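Local coordinates for protein glycine betaine/carnitine/choline ABC transporter (Staphylococcus aureus subsp. aureus Mu50, PDB 3O66) that probably binds glycine betaine, carnitine, choline or related solutes as the substrate-binding protein of an ABC importer, at residues L79-I84 against K99-Q104; I92-G97 against Q104-S109; H55-L58 against D62-I65; T18-I23 against V68-T73. One frame throughout, in Å; residues are numbered along the deposited sequence.

Interaction 1: L79-I84 against K99-Q104; sequences LKEAPI and KKKFDQ
The loop between helices 71-76 and 87-102 folds back over the C-terminal turn of the second helix, and Lys-101 and Phe-102 of that turn meet Leu-79 and Glu-81 of the loop. Lys-101 does the polar work. Its chain runs extended beyond CG and carries the ammonium group across to the loop, where NZ donates to the backbone O of Leu-79 at 2.8 Å. It approaches at a C=O...N angle of 148°, tilted 18° from the carbonyl plane. The same nitrogen makes a weak, long salt bridge to Glu-81, whose OE2 lies 3.4 Å from NZ; the Glu-81 chain bends at chi2 (-71°) to bring the carboxylate there. Beside the lysine chain the contact is apolar. Leu-79 places CD2 3.2 Å from CE2 of Phe-102, a tight approach at an oblique slant to the ring, and the same methyl lies 3.9 Å from CD of Lys-101. Lys-101 also lays its CB over the centre of one face of the Phe-102 ring. Phe-98, one turn earlier, and His-55 of helix 51-60 both pack edge-to-face with Phe-102. A lysine near the end of helix 87-102 holds the connection from helix 71-76, on one lobe of a periplasmic-binding-protein fold.

Interaction 2: I92-G97 against Q104-S109; sequences IATQQG and QTFFDS
Thr-94 turns CG2 anti to its backbone N, and Phe-106 does the same with its CG (chi1 -165°), which slides the aromatic ring under the threonine methyl. Helix 87-102 here runs into edge strand 104-106 of the mixed five-stranded sheet in one lobe of a periplasmic-binding-protein fold, and the chain doubles back alongside the helix. CG2 of Thr-94 sits over the centre of the ring face, 3.7 Å from the Phe-106 ring centroid and 13° off the normal, a CH-pi contact. The hydroxyl of Thr-94 is occupied within its own helix, bonded to the carbonyl of Ala-90.

Gln-95 carries the polar side. Its extended chain passes the strand carbonyl, with CG 3.1 Å from O of Phe-106, and delivers the amide to Asp-108. NE2 donates to OD1 of Asp-108 at 2.9 Å and 161°, close to the plane of the amide and onto the anti lone pair of the carboxylate oxygen. The two flat groups are nearly coplanar. Weak bonds from the same NE2 to the carbonyls of Phe-106 and Phe-107 add to the grip.

Between Gln-95 and strand 104-106 a water joins the two backbones: it donates to O of Gln-95 at 2.6 Å and to O of Gln-104 at 2.8 Å, and accepts from N of Phe-106 at 2.9 Å.

Interaction 3: H55-L58 against D62-I65; sequences HNAL and DANI
Asp-62 meets Ala-57 where helix 51-60, the helix of a beta-alpha-beta crossover from strand 43-48 over strand 12-16, hands over to its second strand, 65-70. Its backbone N donates to O of Ala-57 at 2.8 Å, and the donor lies in the carbonyl plane with a C=O...N angle of 156°. CB of Asp-62 lies 4.0 Å from CB of Ala-57 at the exposed margin of the contact.

Ala-63 uses the same acceptor. Its N reaches O of Ala-57 at 3.3 Å, but from well above the carbonyl plane, 65° out of it, so one helix carbonyl holds two successive amides from distinct directions. The carbonyl of Ala-63 faces back to the helix as well: its O receives a CA-H...O contact from Leu-58 CA at 3.4 Å, almost perfectly straight at the hydrogen. A water donates to that oxygen and to O of Leu-58, bridging the two backbones. The methyl of Ala-63 completes the apolar part, lying 3.9 Å from CD1 of Leu-58.

At Asn-64 the side chain points away from the helix, and its amide is engaged by the backbone of Asp-10 and Lys-12; toward the helix it offers its backbone, with the carbonyl carbon 4.1 Å from CG of Leu-58. Ile-65 begins the strand, and its O lies 3.7 Å from CD1 of Leu-58.

Thus the end of helix 51-60 rests on the sheet: Ala-57, Leu-58 and Ala-63 all touch Thr-14 of strand 12-16, while Leu-58 also reaches Val-225 and Thr-227 of strand 222-227.

Interaction 4: T18-I23 against V68-T73; sequences TSESQI and VRYNGT
Hydrogen bonding centres on Glu-20 and Tyr-70, whose side chains approach from opposite directions. OH of Tyr-70 donates to OE2 of Glu-20 at 2.7 Å. The carboxylate oxygen lies at the edge of the ring, in its plane, and is met on its anti side, 26° out of the carboxylate plane. Glu-20 gets there with CG anti to the backbone N (chi1 -177°) and an extended chain. Its carboxylate is further held by Thr-198 and Asn-257 on OE1 and by Asn-114 on OE2, which would fix its rotation.

Two waters add bridges. One lies 2.7 Å from OG1 of Thr-18, the N-cap of helix 19-35, and donates to OH of Tyr-70; that OG1 also accepts the capping bond from Ser-21 N. The other links OG of Ser-21 to N of Val-68; that hydroxyl is also bonded to Leu-16 N.

Van der Waals contact comes from Val-68, whose CG1 lies 3.6 Å from CA of Ser-21.

Acetate and triethylene glycol, probably from crystallisation, lie near Glu-20 and Tyr-70 respectively, consistent with a pocket near the chain's middle. The first turn of helix 19-35 faces the C-terminal end of strand 65-70, where helix 71-76 begins, while Glu-20 touches helix 250-261.

All four contacts belong to the lobe built on the sheet 43-48, 12-16, 65-70, 222-227, 104-106. Along the chain, interaction 3 is nested within the loop closed by interaction 4, and interactions 1 and 2 follow, their segments alternating. These two share helix 87-102 and Gln-104, with centres about 8 Å apart. The centres of interactions 1 and 3 are about 15 Å apart, and Gln-104 touches Leu-58. Arg-69 and Asn-71 of interaction 4 pack against Phe-106. The contacts pack helices and connections onto one sheet, as in periplasmic-binding-protein folds; interaction 4, centred about 5 Å from the chain's centre, probably faces the other lobe, since Glu-20 bonds Thr-198, just after strand 192-196 of the second sheet.

Interaction 1: L79-I84 against K99-Q104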
loop_
_atom_site.group_PDB
_atom_site.type_symbol
_atom_site.label_atom_id
_atom_site.label_comp_id
_atom_site.label_asym_id
_atom_site.label_seq_id
_atom_site.Cartn_x
_atom_site.Cartn_y
_atom_site.Cartn_z
ATOM N N LEU A 79 -4.247 -14.688 7.968
ATOM C CA LEU A 79 -4.167 -15.044 9.384
ATOM C C LEU A 79 -5.523 -15.347 10.013
ATOM O O LEU A 79 -5.578 -15.955 11.082
ATOM C CB LEU A 79 -3.440 -13.963 10.178
ATOM C CG LEU A 79 -1.949 -13.847 9.870
ATOM C CD1 LEU A 79 -1.327 -12.755 10.727
ATOM C CD2 LEU A 79 -1.259 -15.230 10.127
ATOM N N LYS A 80 -6.609 -14.935 9.359
ATOM C CA LYS A 80 -7.979 -15.222 9.835
ATOM C C LYS A 80 -8.281 -14.611 11.207
ATOM O O LYS A 80 -9.074 -15.179 11.973
ATOM C CB LYS A 80 -8.227 -16.744 9.917
ATOM C CG LYS A 80 -8.501 -17.479 8.602
ATOM C CD LYS A 80 -8.308 -18.986 8.792
ATOM C CE LYS A 80 -9.483 -19.815 8.257
ATOM N NZ LYS A 80 -9.260 -20.357 6.885
ATOM N N GLU A 81 -7.660 -13.475 11.529
ATOM C CA GLU A 81 -7.803 -12.866 12.861
ATOM C C GLU A 81 -8.744 -11.666 12.787
ATOM O O GLU A 81 -9.111 -11.224 11.705
ATOM C CB GLU A 81 -6.438 -12.436 13.442
ATOM C CG GLU A 81 -5.405 -13.568 13.646
ATOM C CD GLU A 81 -5.739 -14.528 14.807
ATOM O OE1 GLU A 81 -6.760 -14.333 15.506
ATOM O OE2 GLU A 81 -4.967 -15.485 15.028
ATOM N N ALA A 82 -9.137 -11.154 13.951
ATOM C CA ALA A 82 -9.932 -9.938 14.023
ATOM C C ALA A 82 -9.069 -8.717 13.645
ATOM O O ALA A 82 -7.868 -8.705 13.902
ATOM C CB ALA A 82 -10.507 -9.791 15.433
ATOM N N PRO A 83 -9.675 -7.684 13.011
ATOM C CA PRO A 83 -8.895 -6.472 12.714
ATOM C C PRO A 83 -8.441 -5.768 13.995
ATOM O O PRO A 83 -9.163 -5.787 14.993
ATOM C CB PRO A 83 -9.903 -5.577 11.969
ATOM C CG PRO A 83 -11.242 -6.145 12.270
ATOM C CD PRO A 83 -11.041 -7.607 12.472
ATOM N N ILE A 84 -7.255 -5.167 13.966
ATOM C CA ILE A 84 -6.763 -4.347 15.084
ATOM C C ILE A 84 -6.620 -2.904 14.571
ATOM O O ILE A 84 -6.000 -2.693 13.539
ATOM C CB ILE A 84 -5.401 -4.886 15.634
ATOM C CG1 ILE A 84 -5.610 -6.247 16.339
ATOM C CG2 ILE A 84 -4.753 -3.855 16.584
ATOM C CD1 ILE A 84 -4.329 -6.972 16.763
ATOM N N LYS A 99 5.002 -15.597 11.518
ATOM C CA LYS A 99 6.012 -16.467 12.083
ATOM C C LYS A 99 5.436 -17.799 12.562
ATOM O O LYS A 99 5.923 -18.878 12.204
ATOM C CB LYS A 99 6.669 -15.728 13.259
ATOM C CG LYS A 99 8.048 -16.148 13.587
ATOM C CD LYS A 99 8.473 -15.594 14.985
ATOM C CE LYS A 99 8.898 -14.141 14.930
ATOM N NZ LYS A 99 9.250 -13.688 16.304
ATOM N N LYS A 100 4.401 -17.740 13.388
ATOM C CA LYS A 100 3.904 -18.957 14.025
ATOM C C LYS A 100 3.016 -19.825 13.132
ATOM O O LYS A 100 3.070 -21.044 13.222
ATOM C CB LYS A 100 3.205 -18.635 15.348
ATOM C CG LYS A 100 4.118 -18.700 16.576
ATOM C CD LYS A 100 5.335 -17.793 16.447
ATOM C CE LYS A 100 6.011 -17.518 17.808
ATOM N NZ LYS A 100 7.112 -18.463 18.186
ATOM N N LYS A 101 2.220 -19.204 12.264
ATOM C CA LYS A 101 1.323 -19.964 11.391
ATOM C C LYS A 101 1.980 -20.416 10.102
ATOM O O LYS A 101 1.658 -21.484 9.603
ATOM C CB LYS A 101 0.056 -19.163 11.069
ATOM C CG LYS A 101 -0.870 -19.022 12.262
ATOM C CD LYS A 101 -2.278 -18.584 11.823
ATOM C CE LYS A 101 -3.237 -18.609 13.006
ATOM N NZ LYS A 101 -4.530 -17.911 12.716
ATOM N N PHE A 102 2.881 -19.600 9.556
ATOM C CA PHE A 102 3.387 -19.828 8.198
ATOM C C PHE A 102 4.907 -19.888 8.077
ATOM O O PHE A 102 5.427 -20.008 6.944
ATOM C CB PHE A 102 2.917 -18.683 7.279
ATOM C CG PHE A 102 1.432 -18.421 7.314
ATOM C CD1 PHE A 102 0.521 -19.455 7.121
ATOM C CD2 PHE A 102 0.957 -17.119 7.475
ATOM C CE1 PHE A 102 -0.866 -19.204 7.128
ATOM C CE2 PHE A 102 -0.397 -16.848 7.467
ATOM C CZ PHE A 102 -1.320 -17.897 7.297
ATOM N N ASP A 103 5.623 -19.761 9.201
ATOM C CA ASP A 103 7.092 -19.765 9.173
ATOM C C ASP A 103 7.633 -18.719 8.181
ATOM O O ASP A 103 8.503 -19.012 7.327
ATOM C CB ASP A 103 7.634 -21.167 8.828
ATOM C CG ASP A 103 9.146 -21.259 8.983
ATOM O OD1 ASP A 103 9.685 -20.606 9.915
ATOM O OD2 ASP A 103 9.783 -21.998 8.185
ATOM N N GLN A 104 7.072 -17.511 8.277
ATOM C CA GLN A 104 7.442 -16.405 7.385
ATOM C C GLN A 104 7.721 -15.148 8.190
ATOM O O GLN A 104 7.148 -14.925 9.267
ATOM C CB GLN A 104 6.344 -16.108 6.371
ATOM C CG GLN A 104 6.091 -17.246 5.356
ATOM C CD GLN A 104 4.840 -17.020 4.509
ATOM O OE1 GLN A 104 4.260 -15.931 4.508
ATOM N NE2 GLN A 104 4.406 -18.067 3.803
#

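Interaction 2: I92-G97 against Q104-S109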
loop_
_atom_site.group_PDB
_atom_site.type_symbol
_atom_site.label_atom_id
_atom_site.label_comp_id
_atom_site.label_asym_id
_atom_site.label_seq_id
_atom_site.Cartn_x
_atom_site.Cartn_y
_atom_site.Cartn_z
ATOM N N ILE A 92 2.452 -5.862 15.163
ATOM C CA ILE A 92 2.935 -6.931 16.034
ATOM C C ILE A 92 2.118 -8.227 15.842
ATOM O O ILE A 92 2.689 -9.327 15.722
ATOM C CB ILE A 92 2.943 -6.491 17.526
ATOM C CG1 ILE A 92 4.063 -5.463 17.761
ATOM C CG2 ILE A 92 3.120 -7.719 18.465
ATOM C CD1 ILE A 92 3.929 -4.656 19.071
ATOM N N ALA A 93 0.792 -8.107 15.839
ATOM C CA ALA A 93 -0.084 -9.272 15.618
ATOM C C ALA A 93 0.187 -9.907 14.251
ATOM O O ALA A 93 0.193 -11.116 14.126
ATOM C CB ALA A 93 -1.559 -8.882 15.726
ATOM N N THR A 94 0.395 -9.088 13.224
ATOM C CA THR A 94 0.708 -9.610 11.890
ATOM C C THR A 94 2.054 -10.358 11.846
ATOM O O THR A 94 2.171 -11.442 11.255
ATOM C CB THR A 94 0.653 -8.478 10.824
ATOM O OG1 THR A 94 -0.599 -7.805 10.945
ATOM C CG2 THR A 94 0.749 -9.060 9.407
ATOM N N GLN A 95 3.077 -9.778 12.445
ATOM C CA GLN A 95 4.406 -10.389 12.395
ATOM C C GLN A 95 4.465 -11.703 13.192
ATOM O O GLN A 95 5.058 -12.679 12.731
ATOM C CB GLN A 95 5.465 -9.384 12.878
ATOM C CG GLN A 95 5.630 -8.239 11.901
ATOM C CD GLN A 95 6.493 -7.103 12.403
ATOM O OE1 GLN A 95 6.600 -6.864 13.612
ATOM N NE2 GLN A 95 7.102 -6.372 11.461
ATOM N N GLN A 96 3.806 -11.716 14.348
ATOM C CA GLN A 96 3.764 -12.894 15.235
ATOM C C GLN A 96 3.011 -14.025 14.502
ATOM O O GLN A 96 3.478 -15.152 14.435
ATOM C CB GLN A 96 3.066 -12.541 16.568
ATOM C CG GLN A 96 3.919 -11.705 17.543
ATOM C CD GLN A 96 3.172 -11.308 18.842
ATOM O OE1 GLN A 96 1.925 -11.295 18.894
ATOM N NE2 GLN A 96 3.940 -10.963 19.890
ATOM N N GLY A 97 1.878 -13.677 13.897
ATOM C CA GLY A 97 1.064 -14.617 13.137
ATOM C C GLY A 97 1.786 -15.244 11.950
ATOM O O GLY A 97 1.729 -16.461 11.767
ATOM N N GLN A 104 7.072 -17.511 8.277
ATOM C CA GLN A 104 7.442 -16.405 7.385
ATOM C C GLN A 104 7.721 -15.148 8.190
ATOM O O GLN A 104 7.148 -14.925 9.267
ATOM C CB GLN A 104 6.344 -16.108 6.371
ATOM C CG GLN A 104 6.091 -17.246 5.356
ATOM C CD GLN A 104 4.840 -17.020 4.509
ATOM O OE1 GLN A 104 4.260 -15.931 4.508
ATOM N NE2 GLN A 104 4.406 -18.067 3.803
ATOM N N THR A 105 8.585 -14.309 7.627
ATOM C CA THR A 105 8.892 -13.028 8.211
ATOM C C THR A 105 8.098 -11.964 7.461
ATOM O O THR A 105 8.299 -11.745 6.238
ATOM C CB THR A 105 10.394 -12.753 8.154
ATOM O OG1 THR A 105 11.066 -13.676 9.026
ATOM C CG2 THR A 105 10.718 -11.299 8.569
ATOM N N PHE A 106 7.191 -11.319 8.182
ATOM C CA PHE A 106 6.488 -10.147 7.643
ATOM C C PHE A 106 7.338 -8.965 8.122
ATOM O O PHE A 106 7.353 -8.681 9.313
ATOM C CB PHE A 106 5.030 -10.113 8.183
ATOM C CG PHE A 106 4.100 -9.175 7.445
ATOM C CD1 PHE A 106 3.058 -9.685 6.665
ATOM C CD2 PHE A 106 4.239 -7.786 7.567
ATOM C CE1 PHE A 106 2.175 -8.831 5.984
ATOM C CE2 PHE A 106 3.353 -6.920 6.919
ATOM C CZ PHE A 106 2.318 -7.454 6.119
ATOM N N PHE A 107 8.060 -8.302 7.201
ATOM C CA PHE A 107 9.060 -7.278 7.592
ATOM C C PHE A 107 8.414 -6.041 8.176
ATOM O O PHE A 107 7.199 -5.812 8.012
ATOM C CB PHE A 107 9.968 -6.907 6.414
ATOM C CG PHE A 107 10.997 -7.967 6.101
ATOM C CD1 PHE A 107 12.316 -7.823 6.550
ATOM C CD2 PHE A 107 10.636 -9.117 5.399
ATOM C CE1 PHE A 107 13.271 -8.804 6.281
ATOM C CE2 PHE A 107 11.578 -10.118 5.125
ATOM C CZ PHE A 107 12.892 -9.957 5.557
ATOM N N ASP A 108 9.209 -5.278 8.918
ATOM C CA ASP A 108 8.819 -3.912 9.281
ATOM C C ASP A 108 8.469 -3.156 7.989
ATOM O O ASP A 108 8.986 -3.470 6.934
ATOM C CB ASP A 108 9.934 -3.191 10.023
ATOM C CG ASP A 108 10.100 -3.673 11.472
ATOM O OD1 ASP A 108 9.256 -4.433 11.992
ATOM O OD2 ASP A 108 11.097 -3.273 12.095
ATOM N N SER A 109 7.590 -2.162 8.090
ATOM C CA SER A 109 7.077 -1.493 6.913
ATOM C C SER A 109 8.094 -0.742 6.096
ATOM O O SER A 109 9.073 -0.163 6.630
ATOM C CB SER A 109 5.913 -0.558 7.290
ATOM O OG SER A 109 5.416 0.149 6.147
HETATM O O HOH W 1 6.764 -12.525 10.736
#

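Interaction 3: H55-L58 against D62-I65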
loop_
_atom_site.group_PDB
_atom_site.type_symbol
_atom_site.label_atom_id
_atom_site.label_comp_id
_atom_site.label_asym_id
_atom_site.label_seq_id
_atom_site.Cartn_x
_atom_site.Cartn_y
_atom_site.Cartn_z
ATOM N N HIS A 55 -0.188 -15.091 -1.241
ATOM C CA HIS A 55 -0.036 -15.927 -0.054
ATOM C C HIS A 55 0.065 -17.399 -0.429
ATOM O O HIS A 55 0.954 -18.122 0.057
ATOM C CB HIS A 55 -1.220 -15.724 0.891
ATOM C CG HIS A 55 -1.181 -16.604 2.104
ATOM N ND1 HIS A 55 -0.197 -16.494 3.071
ATOM C CD2 HIS A 55 -2.000 -17.602 2.510
ATOM C CE1 HIS A 55 -0.414 -17.392 4.017
ATOM N NE2 HIS A 55 -1.499 -18.080 3.700
ATOM N N ASN A 56 -0.866 -17.839 -1.272
ATOM C CA ASN A 56 -0.918 -19.215 -1.700
ATOM C C ASN A 56 0.353 -19.612 -2.441
ATOM O O ASN A 56 0.854 -20.723 -2.232
ATOM C CB ASN A 56 -2.202 -19.511 -2.491
ATOM C CG ASN A 56 -3.436 -19.509 -1.604
ATOM O OD1 ASN A 56 -3.364 -19.869 -0.417
ATOM N ND2 ASN A 56 -4.581 -19.147 -2.175
ATOM N N ALA A 57 0.895 -18.713 -3.262
ATOM C CA ALA A 57 2.186 -18.975 -3.879
ATOM C C ALA A 57 3.300 -19.282 -2.850
ATOM O O ALA A 57 4.075 -20.214 -3.043
ATOM C CB ALA A 57 2.612 -17.817 -4.802
ATOM N N LEU A 58 3.411 -18.479 -1.793
ATOM C CA LEU A 58 4.455 -18.726 -0.788
ATOM C C LEU A 58 4.198 -20.035 -0.049
ATOM O O LEU A 58 5.123 -20.841 0.171
ATOM C CB LEU A 58 4.601 -17.541 0.200
ATOM C CG LEU A 58 5.658 -16.480 -0.197
ATOM C CD1 LEU A 58 5.377 -15.867 -1.573
ATOM C CD2 LEU A 58 5.758 -15.364 0.831
ATOM N N ASP A 62 5.674 -21.953 -4.574
ATOM C CA ASP A 62 5.753 -21.371 -5.918
ATOM C C ASP A 62 6.577 -20.090 -5.980
ATOM O O ASP A 62 7.012 -19.652 -7.068
ATOM C CB ASP A 62 4.357 -21.086 -6.434
ATOM C CG ASP A 62 3.502 -22.342 -6.557
ATOM O OD1 ASP A 62 4.045 -23.460 -6.771
ATOM O OD2 ASP A 62 2.279 -22.187 -6.427
ATOM N N ALA A 63 6.751 -19.472 -4.819
ATOM C CA ALA A 63 7.614 -18.312 -4.644
ATOM C C ALA A 63 8.031 -18.253 -3.206
ATOM O O ALA A 63 7.440 -18.940 -2.346
ATOM C CB ALA A 63 6.885 -17.000 -5.034
ATOM N N ASN A 64 9.039 -17.425 -2.917
ATOM C CA ASN A 64 9.491 -17.328 -1.537
ATOM C C ASN A 64 9.612 -15.930 -0.979
ATOM O O ASN A 64 10.010 -15.785 0.185
ATOM C CB ASN A 64 10.782 -18.133 -1.312
ATOM C CG ASN A 64 11.814 -17.918 -2.415
ATOM O OD1 ASN A 64 11.719 -16.969 -3.208
ATOM N ND2 ASN A 64 12.791 -18.817 -2.487
ATOM N N ILE A 65 9.282 -14.912 -1.793
ATOM C CA ILE A 65 9.207 -13.507 -1.349
ATOM C C ILE A 65 7.922 -12.914 -1.951
ATOM O O ILE A 65 7.582 -13.252 -3.061
ATOM C CB ILE A 65 10.416 -12.660 -1.834
ATOM C CG1 ILE A 65 11.724 -13.131 -1.172
ATOM C CG2 ILE A 65 10.179 -11.153 -1.608
ATOM C CD1 ILE A 65 12.988 -12.428 -1.736
HETATM O O HOH W 2 7.878 -20.965 -0.687
#

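Interaction 4: T18-I23 against V68-T73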
loop_
_atom_site.group_PDB
_atom_site.type_symbol
_atom_site.label_atom_id
_atom_site.label_comp_id
_atom_site.label_asym_id
_atom_site.label_seq_id
_atom_site.Cartn_x
_atom_site.Cartn_y
_atom_site.Cartn_z
ATOM N N THR A 18 -0.528 -4.428 -10.047
ATOM C CA THR A 18 -0.513 -2.992 -9.733
ATOM C C THR A 18 0.903 -2.475 -9.940
ATOM O O THR A 18 1.864 -3.229 -9.759
ATOM C CB THR A 18 -0.909 -2.724 -8.275
ATOM O OG1 THR A 18 0.066 -3.312 -7.384
ATOM C CG2 THR A 18 -2.298 -3.297 -7.971
ATOM N N SER A 19 1.035 -1.223 -10.367
ATOM C CA SER A 19 2.368 -0.631 -10.537
ATOM C C SER A 19 3.130 -0.623 -9.223
ATOM O O SER A 19 4.320 -0.878 -9.192
ATOM C CB SER A 19 2.285 0.795 -11.089
ATOM O OG SER A 19 1.695 0.741 -12.364
ATOM N N GLU A 20 2.416 -0.366 -8.138
ATOM C CA GLU A 20 3.009 -0.331 -6.834
ATOM C C GLU A 20 3.748 -1.632 -6.484
ATOM O O GLU A 20 4.929 -1.616 -6.083
ATOM C CB GLU A 20 1.916 -0.086 -5.810
ATOM C CG GLU A 20 2.464 0.049 -4.410
ATOM C CD GLU A 20 1.454 0.686 -3.476
ATOM O OE1 GLU A 20 1.105 1.864 -3.711
ATOM O OE2 GLU A 20 1.020 0.007 -2.530
ATOM N N SER A 21 3.042 -2.751 -6.613
ATOM C CA SER A 21 3.647 -4.058 -6.375
ATOM C C SER A 21 4.806 -4.326 -7.339
ATOM O O SER A 21 5.861 -4.868 -6.937
ATOM C CB SER A 21 2.598 -5.156 -6.466
ATOM O OG SER A 21 3.219 -6.420 -6.402
ATOM N N GLN A 22 4.632 -3.935 -8.602
ATOM C CA GLN A 22 5.684 -4.192 -9.588
ATOM C C GLN A 22 6.946 -3.359 -9.312
ATOM O O GLN A 22 8.060 -3.883 -9.405
ATOM C CB GLN A 22 5.172 -4.033 -11.011
ATOM C CG GLN A 22 4.031 -5.031 -11.303
ATOM C CD GLN A 22 3.347 -4.768 -12.605
ATOM O OE1 GLN A 22 3.234 -3.618 -13.051
ATOM N NE2 GLN A 22 2.867 -5.837 -13.239
ATOM N N ILE A 23 6.761 -2.094 -8.971
ATOM C CA ILE A 23 7.883 -1.220 -8.565
ATOM C C ILE A 23 8.698 -1.835 -7.408
ATOM O O ILE A 23 9.930 -2.044 -7.536
ATOM C CB ILE A 23 7.415 0.232 -8.256
ATOM C CG1 ILE A 23 6.893 0.909 -9.529
ATOM C CG2 ILE A 23 8.597 1.129 -7.584
ATOM C CD1 ILE A 23 6.006 2.158 -9.251
ATOM N N VAL A 68 5.275 -6.871 -1.886
ATOM C CA VAL A 68 4.484 -5.995 -1.019
ATOM C C VAL A 68 3.226 -6.718 -0.550
ATOM O O VAL A 68 2.527 -7.371 -1.338
ATOM C CB VAL A 68 4.167 -4.594 -1.683
ATOM C CG1 VAL A 68 3.265 -4.750 -2.859
ATOM C CG2 VAL A 68 3.576 -3.621 -0.661
ATOM N N ARG A 69 3.018 -6.648 0.763
ATOM C CA ARG A 69 1.860 -7.161 1.422
ATOM C C ARG A 69 1.395 -6.072 2.351
ATOM O O ARG A 69 2.203 -5.270 2.817
ATOM C CB ARG A 69 2.256 -8.456 2.197
ATOM C CG ARG A 69 2.744 -9.598 1.226
ATOM C CD ARG A 69 1.580 -10.290 0.455
ATOM N NE ARG A 69 0.792 -11.146 1.364
ATOM C CZ ARG A 69 1.109 -12.403 1.713
ATOM N NH1 ARG A 69 2.173 -13.015 1.201
ATOM N NH2 ARG A 69 0.344 -13.070 2.576
ATOM N N TYR A 70 0.099 -6.038 2.645
ATOM C CA TYR A 70 -0.426 -4.981 3.492
ATOM C C TYR A 70 -0.952 -5.590 4.768
ATOM O O TYR A 70 -1.746 -6.523 4.683
ATOM C CB TYR A 70 -1.516 -4.232 2.749
ATOM C CG TYR A 70 -1.012 -3.804 1.397
ATOM C CD1 TYR A 70 -0.358 -2.587 1.242
ATOM C CD2 TYR A 70 -1.175 -4.632 0.277
ATOM C CE1 TYR A 70 0.118 -2.190 0.020
ATOM C CE2 TYR A 70 -0.695 -4.246 -0.986
ATOM C CZ TYR A 70 -0.045 -3.013 -1.096
ATOM O OH TYR A 70 0.448 -2.592 -2.305
ATOM N N ASN A 71 -0.525 -5.075 5.932
ATOM C CA ASN A 71 -0.810 -5.824 7.180
ATOM C C ASN A 71 -2.297 -6.038 7.503
ATOM O O ASN A 71 -2.686 -7.142 7.869
ATOM C CB ASN A 71 0.021 -5.375 8.392
ATOM C CG ASN A 71 -0.235 -3.921 8.821
ATOM O OD1 ASN A 71 -1.028 -3.163 8.215
ATOM N ND2 ASN A 71 0.474 -3.521 9.877
ATOM N N GLY A 72 -3.127 -5.006 7.325
ATOM C CA GLY A 72 -4.559 -5.169 7.584
ATOM C C GLY A 72 -5.205 -6.206 6.672
ATOM O O GLY A 72 -6.163 -6.880 7.061
ATOM N N THR A 73 -4.689 -6.343 5.455
ATOM C CA THR A 73 -5.233 -7.338 4.538
ATOM C C THR A 73 -4.847 -8.712 5.034
ATOM O O THR A 73 -5.687 -9.612 5.093
ATOM C CB THR A 73 -4.687 -7.176 3.135
ATOM O OG1 THR A 73 -5.116 -5.912 2.614
ATOM C CG2 THR A 73 -5.209 -8.329 2.233
HETATM O O HOH W 3 -0.737 -2.836 -4.841
HETATM O O HOH W 4 4.071 -7.979 -4.367
#